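DUF1460 domain-containing protein (Legionella pneumophila subsp. pneumophila, PDB 2IM9) is of unknown function but belongs to an N-acetylmuramoyl-L-alanine amidase-like family of the papain-like (CA) peptidase clan, so it probably cleaves peptidoglycan. Local coordinates at residues S157-N160 / Q164-A167; A226-N231 / H236-I241; T121-G126 / I131-F136; T137-N142 / A172-P177. All blocks are in the same frame, centred on the assembly; numbering follows the deposited sequence.

Interaction 1 of 4, residues S157-N160 / Q164-A167; sequences SIRN and QPVA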
loop_
_atom_site.group_PDB
_atom_site.type_symbol
_atom_site.label_atom_id
_atom_site.label_comp_id
_atom_site.label_asym_id
_atom_site.label_seq_id
_atom_site.Cartn_x
_atom_site.Cartn_y
_atom_site.Cartn_z
ATOM N N SER A 157 -15.295 -10.892 8.178
ATOM C CA SER A 157 -16.395 -11.492 7.418
ATOM C C SER A 157 -15.990 -12.796 6.722
ATOM O O SER A 157 -16.831 -13.479 6.119
ATOM C CB SER A 157 -16.932 -10.511 6.380
ATOM O OG SER A 157 -16.082 -10.496 5.243
ATOM N N ILE A 158 -14.711 -13.134 6.786
ATOM C CA ILE A 158 -14.235 -14.375 6.199
ATOM C C ILE A 158 -14.323 -15.416 7.303
ATOM O O ILE A 158 -13.479 -15.465 8.192
ATOM C CB ILE A 158 -12.831 -14.218 5.600
ATOM C CG1 ILE A 158 -12.910 -13.243 4.414
ATOM C CG2 ILE A 158 -12.275 -15.584 5.142
ATOM C CD1 ILE A 158 -11.638 -12.623 4.063
ATOM N N ARG A 159 -15.363 -16.240 7.238
ATOM C CA ARG A 159 -15.745 -17.081 8.370
ATOM C C ARG A 159 -15.573 -18.575 8.067
ATOM O O ARG A 159 -15.549 -18.974 6.904
ATOM C CB ARG A 159 -17.192 -16.755 8.759
ATOM C CG ARG A 159 -17.415 -15.256 8.957
ATOM C CD ARG A 159 -18.759 -14.937 9.629
ATOM N NE ARG A 159 -19.895 -15.266 8.767
ATOM C CZ ARG A 159 -21.167 -15.047 9.089
ATOM N NH1 ARG A 159 -21.483 -14.495 10.261
ATOM N NH2 ARG A 159 -22.127 -15.381 8.233
ATOM N N ASN A 160 -15.445 -19.395 9.111
ATOM C CA ASN A 160 -15.340 -20.836 8.908
ATOM C C ASN A 160 -16.698 -21.445 8.525
ATOM O O ASN A 160 -17.691 -20.746 8.377
ATOM C CB ASN A 160 -14.778 -21.546 10.153
ATOM C CG ASN A 160 -15.668 -21.381 11.395
ATOM O OD1 ASN A 160 -16.868 -21.046 11.316
ATOM N ND2 ASN A 160 -15.067 -21.600 12.558
ATOM N N GLN A 164 -18.562 -18.572 11.816
ATOM C CA GLN A 164 -17.916 -17.768 12.843
ATOM C C GLN A 164 -16.607 -17.248 12.283
ATOM O O GLN A 164 -15.879 -18.001 11.601
ATOM C CB GLN A 164 -17.675 -18.599 14.099
ATOM C CG GLN A 164 -18.956 -18.846 14.929
ATOM C CD GLN A 164 -19.481 -17.578 15.601
ATOM O OE1 GLN A 164 -20.696 -17.346 15.675
ATOM N NE2 GLN A 164 -18.567 -16.757 16.092
ATOM N N PRO A 165 -16.303 -15.965 12.548
ATOM C CA PRO A 165 -15.002 -15.447 12.135
ATOM C C PRO A 165 -13.853 -16.233 12.756
ATOM O O PRO A 165 -14.006 -16.862 13.813
ATOM C CB PRO A 165 -14.999 -14.004 12.686
ATOM C CG PRO A 165 -16.439 -13.652 12.850
ATOM C CD PRO A 165 -17.110 -14.941 13.246
ATOM N N VAL A 166 -12.708 -16.189 12.094
ATOM C CA VAL A 166 -11.496 -16.821 12.601
ATOM C C VAL A 166 -10.406 -15.768 12.859
ATOM O O VAL A 166 -9.293 -16.108 13.283
ATOM C CB VAL A 166 -10.973 -17.879 11.619
ATOM C CG1 VAL A 166 -11.994 -19.024 11.480
ATOM C CG2 VAL A 166 -10.701 -17.268 10.267
ATOM N N ALA A 167 -10.741 -14.498 12.618
ATOM C CA ALA A 167 -9.747 -13.415 12.718
ATOM C C ALA A 167 -9.319 -13.086 14.143
ATOM O O ALA A 167 -10.077 -13.290 15.100
ATOM C CB ALA A 167 -10.251 -12.154 12.031
HETATM O O HOH W 1 -12.666 -14.019 10.319
#
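Asn160 and Gln164 meet because the Asn160 side chain folds back over its own backbone: chi1 of 62° sets CG between N and C, and chi2 of 19° turns OD1 toward the returning chain. The result is a tight loop between strands 151-153 and 168-175, closed by an asparagine side chain, in a domain of the amidase-like family. Two nearly straight bonds hold it. Asn160 N donates to Gln164 O at 2.9 Å, and Gln164 N donates to Asn160 OD1 at 3.0 Å, standing 40° above the amide plane; Lys162 N gives the same oxygen a second, weak bond. One asparagine thus holds both polar backbone atoms of Gln164. Arg159 and Pro165 run alongside each other and point the same way, with Arg159 CD 4.0 Å from Pro165 CD; only the aliphatic part of the arginine takes part. Val166 lies obliquely against Asn160, its CG1 reaching Asn160 CB, and it also packs on Ile222 of strand 214-223 and Leu237 of helix 235-238, as does the end of the Ile158 side chain. A water links the two limbs, 2.7 Å from Ile158 O, to which it probably donates, and accepting from Val166 N at 2.8 Å.

Interaction 2 of 4, residues A226-N231 / H236-I241; sequences ALFSEN and HLFSQI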
loop_
_atom_site.group_PDB
_atom_site.type_symbol
_atom_site.label_atom_id
_atom_site.label_comp_id
_atom_site.label_asym_id
_atom_site.label_seq_id
_atom_site.Cartn_x
_atom_site.Cartn_y
_atom_site.Cartn_z
ATOM N N ALA A 226 -5.401 -20.817 10.919
ATOM C CA ALA A 226 -6.716 -21.054 10.322
ATOM C C ALA A 226 -6.595 -21.374 8.835
ATOM O O ALA A 226 -7.183 -22.327 8.345
ATOM C CB ALA A 226 -7.629 -19.847 10.540
ATOM N N LEU A 227 -5.818 -20.570 8.119
ATOM C CA LEU A 227 -5.704 -20.699 6.670
ATOM C C LEU A 227 -5.009 -21.988 6.269
ATOM O O LEU A 227 -5.205 -22.480 5.158
ATOM C CB LEU A 227 -4.940 -19.512 6.087
ATOM C CG LEU A 227 -5.681 -18.178 6.062
ATOM C CD1 LEU A 227 -4.693 -17.095 5.648
ATOM C CD2 LEU A 227 -6.845 -18.207 5.083
ATOM N N PHE A 228 -4.193 -22.518 7.182
ATOM C CA PHE A 228 -3.499 -23.780 6.953
ATOM C C PHE A 228 -3.758 -24.768 8.077
ATOM O O PHE A 228 -2.869 -25.534 8.447
ATOM C CB PHE A 228 -2.002 -23.538 6.751
ATOM C CG PHE A 228 -1.709 -22.743 5.531
ATOM C CD1 PHE A 228 -1.604 -23.360 4.286
ATOM C CD2 PHE A 228 -1.609 -21.359 5.614
ATOM C CE1 PHE A 228 -1.367 -22.620 3.146
ATOM C CE2 PHE A 228 -1.372 -20.587 4.461
ATOM C CZ PHE A 228 -1.255 -21.223 3.227
ATOM N N SER A 229 -4.972 -24.744 8.626
ATOM C CA SER A 229 -5.365 -25.748 9.629
ATOM C C SER A 229 -5.122 -27.152 9.072
ATOM O O SER A 229 -5.345 -27.402 7.878
ATOM C CB SER A 229 -6.834 -25.584 10.025
ATOM O OG SER A 229 -7.678 -25.728 8.889
ATOM N N GLU A 230 -4.639 -28.058 9.931
ATOM C CA GLU A 230 -4.274 -29.422 9.506
ATOM C C GLU A 230 -3.203 -29.455 8.399
ATOM O O GLU A 230 -3.110 -30.432 7.637
ATOM C CB GLU A 230 -5.515 -30.220 9.079
ATOM C CG GLU A 230 -6.534 -30.452 10.181
ATOM N N ASN A 231 -2.409 -28.384 8.304
ATOM C CA ASN A 231 -1.294 -28.286 7.338
ATOM C C ASN A 231 -1.748 -28.427 5.881
ATOM O O ASN A 231 -1.009 -28.932 5.032
ATOM C CB ASN A 231 -0.178 -29.309 7.668
ATOM C CG ASN A 231 1.200 -28.890 7.138
ATOM O OD1 ASN A 231 1.619 -27.732 7.274
ATOM N ND2 ASN A 231 1.916 -29.837 6.546
ATOM N N HIS A 236 -12.176 -23.209 2.001
ATOM C CA HIS A 236 -13.376 -22.464 2.372
ATOM C C HIS A 236 -13.052 -21.012 2.710
ATOM O O HIS A 236 -13.770 -20.095 2.286
ATOM C CB HIS A 236 -14.126 -23.106 3.548
ATOM C CG HIS A 236 -15.415 -22.418 3.869
ATOM N ND1 HIS A 236 -16.529 -22.508 3.059
ATOM C CD2 HIS A 236 -15.763 -21.613 4.898
ATOM C CE1 HIS A 236 -17.510 -21.794 3.582
ATOM N NE2 HIS A 236 -17.068 -21.229 4.691
ATOM N N LEU A 237 -11.991 -20.794 3.485
ATOM C CA LEU A 237 -11.594 -19.420 3.813
ATOM C C LEU A 237 -11.066 -18.668 2.590
ATOM O O LEU A 237 -11.513 -17.537 2.298
ATOM C CB LEU A 237 -10.550 -19.396 4.936
ATOM C CG LEU A 237 -11.023 -19.908 6.306
ATOM C CD1 LEU A 237 -9.864 -19.975 7.307
ATOM C CD2 LEU A 237 -12.152 -19.020 6.840
ATOM N N PHE A 238 -10.127 -19.284 1.872
ATOM C CA PHE A 238 -9.550 -18.642 0.685
ATOM C C PHE A 238 -10.610 -18.225 -0.334
ATOM O O PHE A 238 -10.493 -17.151 -0.939
ATOM C CB PHE A 238 -8.476 -19.508 0.026
ATOM C CG PHE A 238 -7.152 -19.459 0.722
ATOM C CD1 PHE A 238 -6.337 -18.327 0.621
ATOM C CD2 PHE A 238 -6.702 -20.548 1.450
ATOM C CE1 PHE A 238 -5.095 -18.274 1.247
ATOM C CE2 PHE A 238 -5.449 -20.513 2.090
ATOM C CZ PHE A 238 -4.647 -19.380 1.985
ATOM N N SER A 239 -11.657 -19.038 -0.496
ATOM C CA SER A 239 -12.690 -18.758 -1.502
ATOM C C SER A 239 -13.506 -17.489 -1.218
ATOM O O SER A 239 -14.212 -17.001 -2.108
ATOM C CB SER A 239 -13.643 -19.950 -1.607
ATOM O OG SER A 239 -14.522 -19.980 -0.491
ATOM N N GLN A 240 -13.431 -16.980 0.015
ATOM C CA GLN A 240 -14.191 -15.789 0.402
ATOM C C GLN A 240 -13.445 -14.477 0.165
ATOM O O GLN A 240 -13.995 -13.394 0.382
ATOM C CB GLN A 240 -14.642 -15.864 1.868
ATOM C CG GLN A 240 -15.639 -16.975 2.144
ATOM C CD GLN A 240 -15.829 -17.183 3.632
ATOM O OE1 GLN A 240 -16.375 -16.324 4.323
ATOM N NE2 GLN A 240 -15.364 -18.316 4.137
ATOM N N ILE A 241 -12.195 -14.572 -0.270
ATOM C CA ILE A 241 -11.420 -13.373 -0.570
ATOM C C ILE A 241 -11.906 -12.893 -1.944
ATOM O O ILE A 241 -11.803 -13.636 -2.923
ATOM C CB ILE A 241 -9.913 -13.693 -0.587
ATOM C CG1 ILE A 241 -9.465 -14.225 0.791
ATOM C CG2 ILE A 241 -9.108 -12.469 -1.042
ATOM C CD1 ILE A 241 -8.009 -14.700 0.863
#
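Leu227 and Phe238 make the central apolar contact between two short, consecutive helices of the amidase-like domain, 224-227 and 235-238, which pack through leucine and phenylalanine side chains. Leu227 crosses Phe238 at about a right angle and sets its CD2 methyl over one ring face, 4.0 Å from the centroid of the Phe238 ring and 13° off the normal, a CH-pi contact. The same methyl also reaches Leu237 CB at 3.9 Å, so a single branch bridges two consecutive residues of the other segment. Leu237 in turn places CD1 against Ala226, 3.9 Å from Ala226 CB.

The aromatic contact is an offset edge-to-face pair: the edge of Phe238 is turned to the face of Phe228, with ring planes at 70° and ring centroids 5.9 Å apart. Phe238 therefore meets the leucine with a face and the other ring with its edge.

No hydrogen bond crosses the contact. Within 236-241, His236 O is gripped from opposite faces of its carbonyl plane by Gln240 NE2, at 3.0 Å, and Ser239 OG, at 2.9 Å; Gln240 NE2 also bonds to Arg159 O. A type I turn from Phe238 to Ile241 follows.

In the fold, the pair packs on helix 296-303, where Phe228 meets Leu300 and Phe238 meets Leu296 and Ile297, and on strand 311-317, where Leu227 meets Ile312.

Interaction 3 of 4, residues T121-G126 / I131-F136; sequences TRYKNG and INRNHF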
loop_
_atom_site.group_PDB
_atom_site.type_symbol
_atom_site.label_atom_id
_atom_site.label_comp_id
_atom_site.label_asym_id
_atom_site.label_seq_id
_atom_site.Cartn_x
_atom_site.Cartn_y
_atom_site.Cartn_z
ATOM N N THR A 121 -5.301 9.870 -1.691
ATOM C CA THR A 121 -5.060 8.522 -1.186
ATOM C C THR A 121 -3.690 8.451 -0.493
ATOM O O THR A 121 -3.535 7.730 0.507
ATOM C CB THR A 121 -5.141 7.461 -2.331
ATOM O OG1 THR A 121 -6.414 7.562 -2.989
ATOM C CG2 THR A 121 -5.031 6.058 -1.776
ATOM N N ARG A 122 -2.724 9.210 -1.024
ATOM C CA ARG A 122 -1.341 9.183 -0.538
ATOM C C ARG A 122 -1.118 10.053 0.677
ATOM O O ARG A 122 -0.229 9.757 1.477
ATOM C CB ARG A 122 -0.362 9.645 -1.621
ATOM C CG ARG A 122 -0.138 8.650 -2.732
ATOM C CD ARG A 122 1.031 9.170 -3.607
ATOM N NE ARG A 122 2.307 9.038 -2.901
ATOM C CZ ARG A 122 3.286 9.939 -2.940
ATOM N NH1 ARG A 122 3.133 11.067 -3.648
ATOM N NH2 ARG A 122 4.417 9.719 -2.262
ATOM N N TYR A 123 -1.918 11.117 0.806
ATOM C CA TYR A 123 -1.732 12.126 1.854
ATOM C C TYR A 123 -3.001 12.334 2.656
ATOM O O TYR A 123 -4.089 12.358 2.106
ATOM C CB TYR A 123 -1.338 13.476 1.256
ATOM C CG TYR A 123 -0.046 13.427 0.480
ATOM C CD1 TYR A 123 1.184 13.597 1.120
ATOM C CD2 TYR A 123 -0.057 13.214 -0.891
ATOM C CE1 TYR A 123 2.386 13.538 0.399
ATOM C CE2 TYR A 123 1.119 13.152 -1.623
ATOM C CZ TYR A 123 2.331 13.304 -0.972
ATOM O OH TYR A 123 3.479 13.255 -1.716
ATOM N N LYS A 124 -2.843 12.532 3.953
ATOM C CA LYS A 124 -3.964 12.917 4.813
ATOM C C LYS A 124 -4.643 14.196 4.298
ATOM O O LYS A 124 -3.992 15.236 4.142
ATOM C CB LYS A 124 -3.461 13.107 6.245
ATOM C CG LYS A 124 -4.549 13.373 7.253
ATOM C CD LYS A 124 -3.972 13.829 8.576
ATOM C CE LYS A 124 -5.081 14.311 9.515
ATOM N NZ LYS A 124 -4.522 14.636 10.874
ATOM N N ASN A 125 -5.955 14.102 4.035
ATOM C CA ASN A 125 -6.764 15.197 3.456
ATOM C C ASN A 125 -6.247 15.795 2.152
ATOM O O ASN A 125 -6.593 16.944 1.795
ATOM C CB ASN A 125 -7.010 16.311 4.482
ATOM C CG ASN A 125 -7.617 15.789 5.770
ATOM O OD1 ASN A 125 -8.582 15.017 5.745
ATOM N ND2 ASN A 125 -7.035 16.188 6.904
ATOM N N GLY A 126 -5.437 15.020 1.427
ATOM C CA GLY A 126 -4.876 15.472 0.157
ATOM C C GLY A 126 -3.938 16.666 0.261
ATOM O O GLY A 126 -3.679 17.352 -0.731
ATOM N N ILE A 131 5.194 15.009 6.100
ATOM C CA ILE A 131 4.597 14.523 7.344
ATOM C C ILE A 131 3.161 14.075 7.142
ATOM O O ILE A 131 2.680 13.261 7.913
ATOM C CB ILE A 131 4.665 15.534 8.509
ATOM C CG1 ILE A 131 3.758 16.733 8.235
ATOM C CG2 ILE A 131 6.122 15.928 8.798
ATOM C CD1 ILE A 131 3.484 17.564 9.468
ATOM N N ASN A 132 2.479 14.623 6.129
ATOM C CA ASN A 132 1.103 14.214 5.822
ATOM C C ASN A 132 1.038 12.933 4.986
ATOM O O ASN A 132 -0.024 12.339 4.822
ATOM C CB ASN A 132 0.347 15.330 5.091
ATOM C CG ASN A 132 -0.160 16.418 6.011
ATOM O OD1 ASN A 132 -0.154 16.281 7.238
ATOM N ND2 ASN A 132 -0.608 17.520 5.415
ATOM N N ARG A 133 2.154 12.512 4.411
ATOM C CA ARG A 133 2.134 11.281 3.628
ATOM C C ARG A 133 1.658 10.128 4.509
ATOM O O ARG A 133 1.994 10.052 5.691
ATOM C CB ARG A 133 3.519 10.976 3.050
ATOM C CG ARG A 133 3.424 10.107 1.765
ATOM C CD ARG A 133 4.753 9.454 1.401
ATOM N NE ARG A 133 5.790 10.420 1.023
ATOM C CZ ARG A 133 7.071 10.108 0.820
ATOM N NH1 ARG A 133 7.473 8.835 0.947
ATOM N NH2 ARG A 133 7.952 11.058 0.485
ATOM N N ASN A 134 0.851 9.236 3.939
ATOM C CA ASN A 134 0.359 8.085 4.697
ATOM C C ASN A 134 1.424 6.998 4.832
ATOM O O ASN A 134 1.282 5.907 4.284
ATOM C CB ASN A 134 -0.904 7.544 4.043
ATOM C CG ASN A 134 -2.087 8.429 4.273
ATOM O OD1 ASN A 134 -2.222 9.028 5.343
ATOM N ND2 ASN A 134 -2.988 8.507 3.273
ATOM N N HIS A 135 2.478 7.294 5.580
ATOM C CA HIS A 135 3.627 6.387 5.708
ATOM C C HIS A 135 3.311 5.008 6.280
ATOM O O HIS A 135 3.869 4.001 5.833
ATOM C CB HIS A 135 4.722 7.019 6.575
ATOM C CG HIS A 135 5.342 8.231 5.965
ATOM N ND1 HIS A 135 6.223 8.165 4.903
ATOM C CD2 HIS A 135 5.216 9.541 6.277
ATOM C CE1 HIS A 135 6.596 9.393 4.579
ATOM N NE2 HIS A 135 6.007 10.243 5.406
ATOM N N PHE A 136 2.450 4.972 7.296
ATOM C CA PHE A 136 2.156 3.710 7.981
ATOM C C PHE A 136 0.864 3.107 7.464
ATOM O O PHE A 136 -0.207 3.718 7.529
ATOM C CB PHE A 136 2.100 3.914 9.490
ATOM C CG PHE A 136 3.435 4.238 10.086
ATOM C CD1 PHE A 136 4.278 3.215 10.502
ATOM C CD2 PHE A 136 3.865 5.560 10.192
ATOM C CE1 PHE A 136 5.530 3.492 11.031
ATOM C CE2 PHE A 136 5.140 5.864 10.725
ATOM C CZ PHE A 136 5.971 4.823 11.143
#
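Arg122 O accepts the shortest bond of this contact, from Asn134 N at 2.7 Å, nearly straight at 166°. A second bond runs between the backbones, from Lys124 N to Asn132 O at 3.0 Å; the two flank Tyr123 and Arg133, which form a single beta bridge. The Asn134 side chain adds a third. With CG anti to its carbonyl carbon (chi1 -73°), the amide swings back along the end of helix 111-122, and ND2 donates to Thr121 O at 2.9 Å. The acceptor lies in the amide plane, but the donor stands 46° above the plane of the Thr121 carbonyl. Asn134 thus satisfies two successive carbonyls at the helix's C-terminal end.

Tyr123 and Arg133 cross obliquely, the ring perpendicular to the guanidinium, with Tyr123 CE1 3.8 Å from Arg133 CG. Arg122 and Arg133 run alongside each other, and Arg122 NH2 comes over one face of the Arg133 guanidinium, 3.6 Å from Arg133 NE. Glu76 and Asp83, in salt bridges with Arg133 NH2, probably ease this approach of like charges. Separately, Arg122 NH1 bonds to Gly75 O, and Tyr123 OH to Glu76.

The connection from helix 111-122 to helix 137-147 thus doubles back through one isolated bridge, Tyr123 with Arg133, and then makes an inverse gamma turn centred on Asn134.

Interaction 4 of 4, residues T137-N142 / A172-P177; sequences TSIDWN and ALINKP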
loop_
_atom_site.group_PDB
_atom_site.type_symbol
_atom_site.label_atom_id
_atom_site.label_comp_id
_atom_site.label_asym_id
_atom_site.label_seq_id
_atom_site.Cartn_x
_atom_site.Cartn_y
_atom_site.Cartn_z
ATOM N N THR A 137 0.973 1.910 6.927
ATOM C CA THR A 137 -0.182 1.246 6.329
ATOM C C THR A 137 -1.381 1.146 7.267
ATOM O O THR A 137 -2.536 1.305 6.823
ATOM C CB THR A 137 0.233 -0.114 5.745
ATOM O OG1 THR A 137 1.332 0.124 4.849
ATOM C CG2 THR A 137 -0.907 -0.741 4.955
ATOM N N SER A 138 -1.139 0.885 8.544
ATOM C CA SER A 138 -2.277 0.719 9.462
ATOM C C SER A 138 -2.839 2.061 9.923
ATOM O O SER A 138 -3.960 2.449 9.538
ATOM C CB SER A 138 -1.906 -0.175 10.647
ATOM O OG SER A 138 -0.829 0.360 11.387
ATOM N N ILE A 139 -2.059 2.790 10.717
ATOM C CA ILE A 139 -2.598 3.951 11.422
ATOM C C ILE A 139 -2.778 5.183 10.539
ATOM O O ILE A 139 -3.524 6.109 10.897
ATOM C CB ILE A 139 -1.761 4.275 12.682
ATOM C CG1 ILE A 139 -0.313 4.537 12.306
ATOM C CG2 ILE A 139 -1.843 3.124 13.687
ATOM C CD1 ILE A 139 0.194 5.830 12.832
ATOM N N ASP A 140 -2.093 5.200 9.389
ATOM C CA ASP A 140 -2.298 6.266 8.407
ATOM C C ASP A 140 -3.194 5.796 7.259
ATOM O O ASP A 140 -4.318 6.265 7.101
ATOM C CB ASP A 140 -0.974 6.751 7.818
ATOM C CG ASP A 140 -0.069 7.413 8.835
ATOM O OD1 ASP A 140 -0.561 8.092 9.764
ATOM O OD2 ASP A 140 1.153 7.281 8.660
ATOM N N TRP A 141 -2.688 4.876 6.442
ATOM C CA TRP A 141 -3.328 4.578 5.158
ATOM C C TRP A 141 -4.667 3.888 5.333
ATOM O O TRP A 141 -5.694 4.373 4.807
ATOM C CB TRP A 141 -2.401 3.722 4.281
ATOM C CG TRP A 141 -2.813 3.625 2.829
ATOM C CD1 TRP A 141 -2.601 4.563 1.849
ATOM C CD2 TRP A 141 -3.436 2.505 2.180
ATOM N NE1 TRP A 141 -3.094 4.114 0.644
ATOM C CE2 TRP A 141 -3.618 2.856 0.816
ATOM C CE3 TRP A 141 -3.885 1.260 2.623
ATOM C CZ2 TRP A 141 -4.209 1.992 -0.111
ATOM C CZ3 TRP A 141 -4.479 0.391 1.702
ATOM C CH2 TRP A 141 -4.628 0.762 0.342
ATOM N N ASN A 142 -4.678 2.751 6.034
ATOM C CA ASN A 142 -5.954 2.075 6.301
ATOM C C ASN A 142 -6.925 3.037 7.001
ATOM O O ASN A 142 -8.081 3.178 6.588
ATOM C CB ASN A 142 -5.755 0.858 7.205
ATOM C CG ASN A 142 -5.142 -0.328 6.491
ATOM O OD1 ASN A 142 -4.923 -0.316 5.276
ATOM N ND2 ASN A 142 -4.888 -1.385 7.250
ATOM N N ALA A 172 0.409 -2.791 17.015
ATOM C CA ALA A 172 1.763 -2.279 17.127
ATOM C C ALA A 172 1.634 -0.878 17.664
ATOM O O ALA A 172 0.736 -0.152 17.273
ATOM C CB ALA A 172 2.429 -2.258 15.777
ATOM N N LEU A 173 2.543 -0.504 18.558
ATOM C CA LEU A 173 2.546 0.863 19.062
ATOM C C LEU A 173 3.441 1.692 18.146
ATOM O O LEU A 173 4.672 1.558 18.183
ATOM C CB LEU A 173 3.029 0.914 20.507
ATOM C CG LEU A 173 2.910 2.299 21.129
ATOM C CD1 LEU A 173 1.461 2.743 21.187
ATOM C CD2 LEU A 173 3.525 2.275 22.513
ATOM N N ILE A 174 2.792 2.490 17.303
ATOM C CA ILE A 174 3.474 3.269 16.263
ATOM C C ILE A 174 3.841 4.607 16.859
ATOM O O ILE A 174 2.976 5.458 17.085
ATOM C CB ILE A 174 2.601 3.515 14.992
ATOM C CG1 ILE A 174 1.990 2.215 14.444
ATOM C CG2 ILE A 174 3.417 4.263 13.931
ATOM C CD1 ILE A 174 2.981 1.204 13.915
ATOM N N ASN A 175 5.127 4.791 17.108
ATOM C CA ASN A 175 5.628 5.982 17.790
ATOM C C ASN A 175 6.259 6.873 16.717
ATOM O O ASN A 175 7.424 6.674 16.353
ATOM C CB ASN A 175 6.673 5.538 18.831
ATOM C CG ASN A 175 7.190 6.690 19.695
ATOM O OD1 ASN A 175 7.324 7.815 19.227
ATOM N ND2 ASN A 175 7.516 6.389 20.967
ATOM N N LYS A 176 5.485 7.822 16.183
ATOM C CA LYS A 176 6.009 8.661 15.092
ATOM C C LYS A 176 7.243 9.477 15.495
ATOM O O LYS A 176 8.240 9.487 14.754
ATOM C CB LYS A 176 4.917 9.547 14.490
ATOM C CG LYS A 176 3.986 8.775 13.591
ATOM C CD LYS A 176 3.067 9.708 12.793
ATOM C CE LYS A 176 2.099 8.873 11.968
ATOM N NZ LYS A 176 1.040 9.694 11.285
ATOM N N PRO A 177 7.210 10.144 16.676
ATOM C CA PRO A 177 8.428 10.896 17.024
ATOM C C PRO A 177 9.692 10.043 17.097
ATOM O O PRO A 177 10.757 10.490 16.654
ATOM C CB PRO A 177 8.082 11.524 18.384
ATOM C CG PRO A 177 6.583 11.651 18.347
ATOM C CD PRO A 177 6.149 10.347 17.679
HETATM O O HOH W 2 2.554 9.573 8.502
#
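Ile139 and Ile174 lie antiparallel, flank to flank, joining the first turn of helix 137-147 to the last strand residues of 168-175, an element of the antiparallel sheet in this amidase-like domain. That turn is a wider, pi-type one, with Asn142 N bonded to Thr137 O. The Ile139 CD1 methyl reaches Ile174 CG2 at 3.7 Å, while Ile139 CG1 lies 3.9 Å from Ile174 CG1, so the overlap runs along the branches. In Ile139, chi1 of 58° sets CG1 flanked by N and C, and an unusual chi2 of 127° brings CD1 onto Ile174 and Lys176.

Lys176, in the first turn of the next helix, approaches Ile139 tip to tip, its CE 3.7 Å from Ile139 CD1. Its chain is fully extended beyond CG and carries the ammonium past the isoleucine to Asp140, which comes from the opposite direction. The salt bridge between Lys176 NZ and Asp140 OD1 is 2.7 Å long and uses the syn lone pair of OD1. Asp140 OD2 also accepts from Phe136 N, which fixes the carboxylate at the start of its own helix.

Elsewhere on the same strand, Ala172 and Ile174 pair through backbone bonds with Ser217 and Ser215 of strand 214-223. A water bridges the charged pair, donating to Asp140 OD2 at 2.7 Å and accepting from Lys176 NZ at 3.2 Å.

The four contacts form two touching pairs. Interactions 1 and 2 meet through Arg159 O and Gln240 NE2, their centres about 10 Å apart; interactions 3 and 4 have centres about 11 Å apart and join where Phe136 O meets Trp141 N. Interactions 2 and 3 lie on opposite sides of the chain's centre. Interaction 1 is a surface loop held by hydrogen bonds of backbone and asparagine amides and a water, whereas interaction 2 is buried and wholly apolar across its segments. Interactions 3 and 4 are partly buried. Interaction 3 leads into helix 137-147, which interaction 4 uses; 3 combines backbone and asparagine bonds with paired arginines, 4 a salt bridge beside isoleucines.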